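Short chain dehydrogenase (Rhodopseudomonas palustris, PDB 3H7A) probably catalyses NAD(P)(H)-dependent oxidation or reduction, as short-chain dehydrogenases do. Local coordinates at residues B[31-44]-B[56-68]. Numbering follows the deposited sequence.
Sequences GFTVFAGRRNGEKL and GRIVARSLDARNE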
# COMPACT_ATOMS: atom_id res chain seq x y z
N GLY B 31 -32.61 14.56 -8.30
CA GLY B 31 -33.25 14.76 -9.60
C GLY B 31 -32.97 13.74 -10.68
O GLY B 31 -33.37 13.94 -11.82
N PHE B 32 -32.31 12.64 -10.35
CA PHE B 32 -32.07 11.60 -11.35
C PHE B 32 -33.23 10.60 -11.33
O PHE B 32 -33.89 10.44 -10.30
CB PHE B 32 -30.79 10.84 -11.05
CG PHE B 32 -29.53 11.62 -11.30
CD1 PHE B 32 -28.95 11.64 -12.58
CD2 PHE B 32 -28.89 12.28 -10.27
CE1 PHE B 32 -27.76 12.33 -12.81
CE2 PHE B 32 -27.69 12.98 -10.49
CZ PHE B 32 -27.13 13.00 -11.76
N THR B 33 -33.48 9.92 -12.45
CA THR B 33 -34.32 8.73 -12.39
C THR B 33 -33.43 7.57 -11.98
O THR B 33 -32.45 7.27 -12.63
CB THR B 33 -35.03 8.40 -13.72
OG1 THR B 33 -35.91 9.47 -14.07
CG2 THR B 33 -35.83 7.11 -13.60
N VAL B 34 -33.78 6.90 -10.90
CA VAL B 34 -32.99 5.78 -10.45
C VAL B 34 -33.56 4.47 -10.99
O VAL B 34 -34.75 4.23 -10.88
CB VAL B 34 -32.84 5.77 -8.90
CG1 VAL B 34 -32.14 4.49 -8.41
CG2 VAL B 34 -32.07 7.02 -8.45
N PHE B 35 -32.71 3.69 -11.62
CA PHE B 35 -32.99 2.30 -11.93
C PHE B 35 -32.40 1.48 -10.81
O PHE B 35 -31.19 1.43 -10.63
CB PHE B 35 -32.40 1.92 -13.31
CG PHE B 35 -33.35 2.20 -14.44
CD1 PHE B 35 -33.75 3.50 -14.73
CD2 PHE B 35 -33.90 1.14 -15.17
CE1 PHE B 35 -34.67 3.77 -15.75
CE2 PHE B 35 -34.82 1.39 -16.20
CZ PHE B 35 -35.19 2.71 -16.49
N ALA B 36 -33.28 0.86 -10.04
CA ALA B 36 -32.88 0.15 -8.85
C ALA B 36 -33.06 -1.33 -9.11
O ALA B 36 -34.14 -1.76 -9.53
CB ALA B 36 -33.73 0.60 -7.67
N GLY B 37 -32.02 -2.11 -8.87
CA GLY B 37 -32.09 -3.55 -9.04
C GLY B 37 -31.73 -4.31 -7.78
O GLY B 37 -30.78 -3.95 -7.08
N ARG B 38 -32.51 -5.35 -7.47
CA ARG B 38 -32.15 -6.34 -6.45
C ARG B 38 -32.69 -7.68 -6.94
O ARG B 38 -33.47 -7.70 -7.89
CB ARG B 38 -32.71 -5.95 -5.08
CG ARG B 38 -34.21 -6.08 -4.94
CD ARG B 38 -34.69 -5.70 -3.55
NE ARG B 38 -34.35 -6.69 -2.54
CZ ARG B 38 -34.54 -6.51 -1.23
NH1 ARG B 38 -35.05 -5.37 -0.76
NH2 ARG B 38 -34.21 -7.46 -0.38
N ARG B 39 -32.26 -8.79 -6.34
CA ARG B 39 -32.70 -10.12 -6.80
C ARG B 39 -34.22 -10.25 -6.87
O ARG B 39 -34.74 -10.66 -7.89
CB ARG B 39 -32.09 -11.27 -5.99
CG ARG B 39 -30.79 -11.80 -6.60
CD ARG B 39 -30.70 -13.32 -6.50
NE ARG B 39 -30.13 -13.79 -5.24
CZ ARG B 39 -28.83 -14.01 -5.03
NH1 ARG B 39 -28.41 -14.44 -3.85
NH2 ARG B 39 -27.94 -13.80 -6.00
N ASN B 40 -34.92 -9.85 -5.81
CA ASN B 40 -36.38 -9.83 -5.84
C ASN B 40 -36.94 -8.41 -5.89
O ASN B 40 -37.09 -7.75 -4.86
CB ASN B 40 -36.97 -10.64 -4.67
CG ASN B 40 -38.50 -10.64 -4.66
OD1 ASN B 40 -39.11 -10.47 -3.60
ND2 ASN B 40 -39.12 -10.81 -5.83
N GLY B 41 -37.27 -7.97 -7.11
CA GLY B 41 -37.68 -6.59 -7.39
C GLY B 41 -38.95 -6.13 -6.72
O GLY B 41 -39.16 -4.94 -6.52
N GLU B 42 -39.82 -7.08 -6.38
CA GLU B 42 -41.04 -6.77 -5.64
C GLU B 42 -40.75 -6.23 -4.23
O GLU B 42 -41.52 -5.44 -3.70
CB GLU B 42 -41.96 -7.99 -5.60
CG GLU B 42 -42.59 -8.32 -6.97
CD GLU B 42 -43.33 -9.65 -7.00
OE1 GLU B 42 -44.23 -9.81 -7.87
OE2 GLU B 42 -43.03 -10.55 -6.17
N LYS B 43 -39.62 -6.64 -3.65
CA LYS B 43 -39.15 -6.10 -2.36
C LYS B 43 -38.70 -4.63 -2.41
O LYS B 43 -38.49 -4.00 -1.38
CB LYS B 43 -38.05 -6.98 -1.76
CG LYS B 43 -38.55 -8.06 -0.81
CD LYS B 43 -37.40 -8.96 -0.36
CE LYS B 43 -37.43 -9.22 1.16
NZ LYS B 43 -38.49 -10.20 1.54
N LEU B 44 -38.56 -4.08 -3.62
CA LEU B 44 -38.27 -2.65 -3.80
C LEU B 44 -39.50 -1.77 -3.67
O LEU B 44 -39.37 -0.55 -3.68
CB LEU B 44 -37.62 -2.39 -5.16
CG LEU B 44 -36.23 -2.97 -5.40
CD1 LEU B 44 -35.90 -3.13 -6.88
CD2 LEU B 44 -35.18 -2.13 -4.69
N GLY B 56 -39.73 12.06 -6.21
CA GLY B 56 -38.68 11.51 -7.06
C GLY B 56 -39.12 10.44 -8.04
O GLY B 56 -40.23 9.92 -7.93
N ARG B 57 -38.24 10.10 -8.99
CA ARG B 57 -38.53 9.13 -10.04
C ARG B 57 -37.64 7.90 -9.91
O ARG B 57 -36.42 8.03 -9.77
CB ARG B 57 -38.37 9.78 -11.41
CG ARG B 57 -39.27 10.99 -11.64
CD ARG B 57 -38.79 11.84 -12.79
NE ARG B 57 -37.46 12.37 -12.55
CZ ARG B 57 -36.55 12.60 -13.49
NH1 ARG B 57 -35.37 13.08 -13.16
NH2 ARG B 57 -36.82 12.36 -14.77
N ILE B 58 -38.25 6.72 -9.96
CA ILE B 58 -37.53 5.45 -9.81
C ILE B 58 -38.21 4.33 -10.60
O ILE B 58 -39.44 4.24 -10.62
CB ILE B 58 -37.34 5.04 -8.30
CG1 ILE B 58 -36.62 3.69 -8.16
CG2 ILE B 58 -38.67 5.06 -7.54
CD1 ILE B 58 -36.42 3.21 -6.72
N VAL B 59 -37.40 3.51 -11.28
CA VAL B 59 -37.84 2.28 -11.93
C VAL B 59 -37.21 1.11 -11.18
O VAL B 59 -35.99 1.03 -11.09
CB VAL B 59 -37.42 2.24 -13.41
CG1 VAL B 59 -37.86 0.95 -14.07
CG2 VAL B 59 -37.99 3.43 -14.15
N ALA B 60 -38.04 0.23 -10.64
CA ALA B 60 -37.59 -0.96 -9.91
C ALA B 60 -37.59 -2.19 -10.81
O ALA B 60 -38.57 -2.44 -11.52
CB ALA B 60 -38.48 -1.20 -8.71
N ARG B 61 -36.49 -2.94 -10.81
CA ARG B 61 -36.41 -4.19 -11.56
C ARG B 61 -35.86 -5.32 -10.69
O ARG B 61 -35.13 -5.07 -9.73
CB ARG B 61 -35.55 -4.05 -12.82
CG ARG B 61 -36.17 -3.16 -13.90
CD ARG B 61 -35.16 -2.84 -15.00
NE ARG B 61 -34.68 -4.03 -15.73
CZ ARG B 61 -34.99 -4.34 -16.99
NH1 ARG B 61 -35.81 -3.56 -17.70
NH2 ARG B 61 -34.49 -5.44 -17.54
N SER B 62 -36.23 -6.56 -11.03
CA SER B 62 -35.60 -7.75 -10.48
C SER B 62 -34.35 -7.95 -11.29
O SER B 62 -34.39 -7.86 -12.52
CB SER B 62 -36.49 -8.97 -10.64
OG SER B 62 -37.49 -9.01 -9.65
N LEU B 63 -33.23 -8.20 -10.62
CA LEU B 63 -31.95 -8.32 -11.30
C LEU B 63 -31.03 -9.24 -10.54
O LEU B 63 -30.74 -9.02 -9.36
CB LEU B 63 -31.28 -6.94 -11.48
CG LEU B 63 -29.81 -6.90 -11.91
CD1 LEU B 63 -29.65 -7.32 -13.36
CD2 LEU B 63 -29.14 -5.53 -11.63
N ASP B 64 -30.58 -10.28 -11.22
CA ASP B 64 -29.53 -11.13 -10.70
C ASP B 64 -28.22 -10.75 -11.39
O ASP B 64 -27.97 -11.12 -12.54
CB ASP B 64 -29.87 -12.60 -10.92
CG ASP B 64 -28.82 -13.54 -10.35
OD1 ASP B 64 -28.08 -13.15 -9.42
OD2 ASP B 64 -28.74 -14.67 -10.84
N ALA B 65 -27.39 -10.02 -10.65
CA ALA B 65 -26.18 -9.40 -11.20
C ALA B 65 -25.12 -10.39 -11.66
O ALA B 65 -24.27 -10.03 -12.47
CB ALA B 65 -25.61 -8.40 -10.21
N ARG B 66 -25.19 -11.64 -11.20
CA ARG B 66 -24.35 -12.72 -11.74
C ARG B 66 -24.64 -12.98 -13.21
O ARG B 66 -23.77 -13.45 -13.94
CB ARG B 66 -24.55 -14.01 -10.97
CG ARG B 66 -24.16 -13.96 -9.53
CD ARG B 66 -24.52 -15.25 -8.83
NE ARG B 66 -25.96 -15.44 -8.79
CZ ARG B 66 -26.58 -16.22 -7.91
NH1 ARG B 66 -25.89 -16.88 -6.98
NH2 ARG B 66 -27.90 -16.32 -7.95
N ASN B 67 -25.87 -12.69 -13.64
CA ASN B 67 -26.32 -12.97 -14.99
C ASN B 67 -25.98 -11.78 -15.91
O ASN B 67 -26.62 -10.72 -15.84
CB ASN B 67 -27.82 -13.29 -14.97
CG ASN B 67 -28.33 -13.92 -16.26
OD1 ASN B 67 -27.93 -13.56 -17.37
ND2 ASN B 67 -29.25 -14.87 -16.11
N GLU B 68 -24.98 -11.97 -16.77
CA GLU B 68 -24.46 -10.89 -17.62
C GLU B 68 -25.48 -10.35 -18.63
O GLU B 68 -25.39 -9.20 -19.04
CB GLU B 68 -23.19 -11.33 -18.35
CG GLU B 68 -23.32 -12.57 -19.25
CD GLU B 68 -23.12 -13.89 -18.51
OE1 GLU B 68 -23.11 -13.90 -17.26
OE2 GLU B 68 -22.97 -14.91 -19.20
O HOH W 1 -35.84 11.66 -9.03
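Val59 sits squarely over one face of the Phe35 ring, its CB 3.8 Å from the ring centroid and only 8° off the normal, with CG1 above the CE2 side and CG2 above the CE1 side. The phenyl group reaches this place because CG lies anti to its own carbonyl carbon (chi1 -88°), and Arg61 brings CD to the rim of the ring. His81 of helix 68-81 meets Phe35 edge-to-face. A serine instead of Phe35 would probably strip Val59 of its flat apolar partner and open a gap against His81. On the other face of the sheet Ile58 stretches its CD1 to Ala36 CB, 3.9 Å away, while Leu44 sets CD1 against Ala60 CB. These residues belong to the beta-alpha-beta unit formed by strand 33-38, helix 45-53 and strand 57-62, at one side of the parallel Rossmann-fold sheet, where 57-62 is the outermost strand within the chain. The two strands run parallel, joined by straight backbone bonds such as Ala36 N to Val59 O (2.9 Å) and Arg61 N to Ala36 O. At the start of the pair, the Arg57 guanidinium presents a face to Thr33 OG1, without a hydrogen bond, and directs NH1 to Gly31 O in a bent, weak one; NH1 also bonds Arg6 O. At the far end of the pair, Ser62 OG accepts the Gly41 N-H at 2.8 Å, tying the turn after strand 33-38 to the end of strand 57-62. Further on, the poorly ordered Arg39 lays its guanidinium on that of Arg66, planes 24° apart and centres 4.3 Å apart. Asp64 probably offsets their like charges: OD1 receives Arg66 NE at 3.2 Å on its syn lone pair and, weakly, Arg39 NH2 at 3.5 Å.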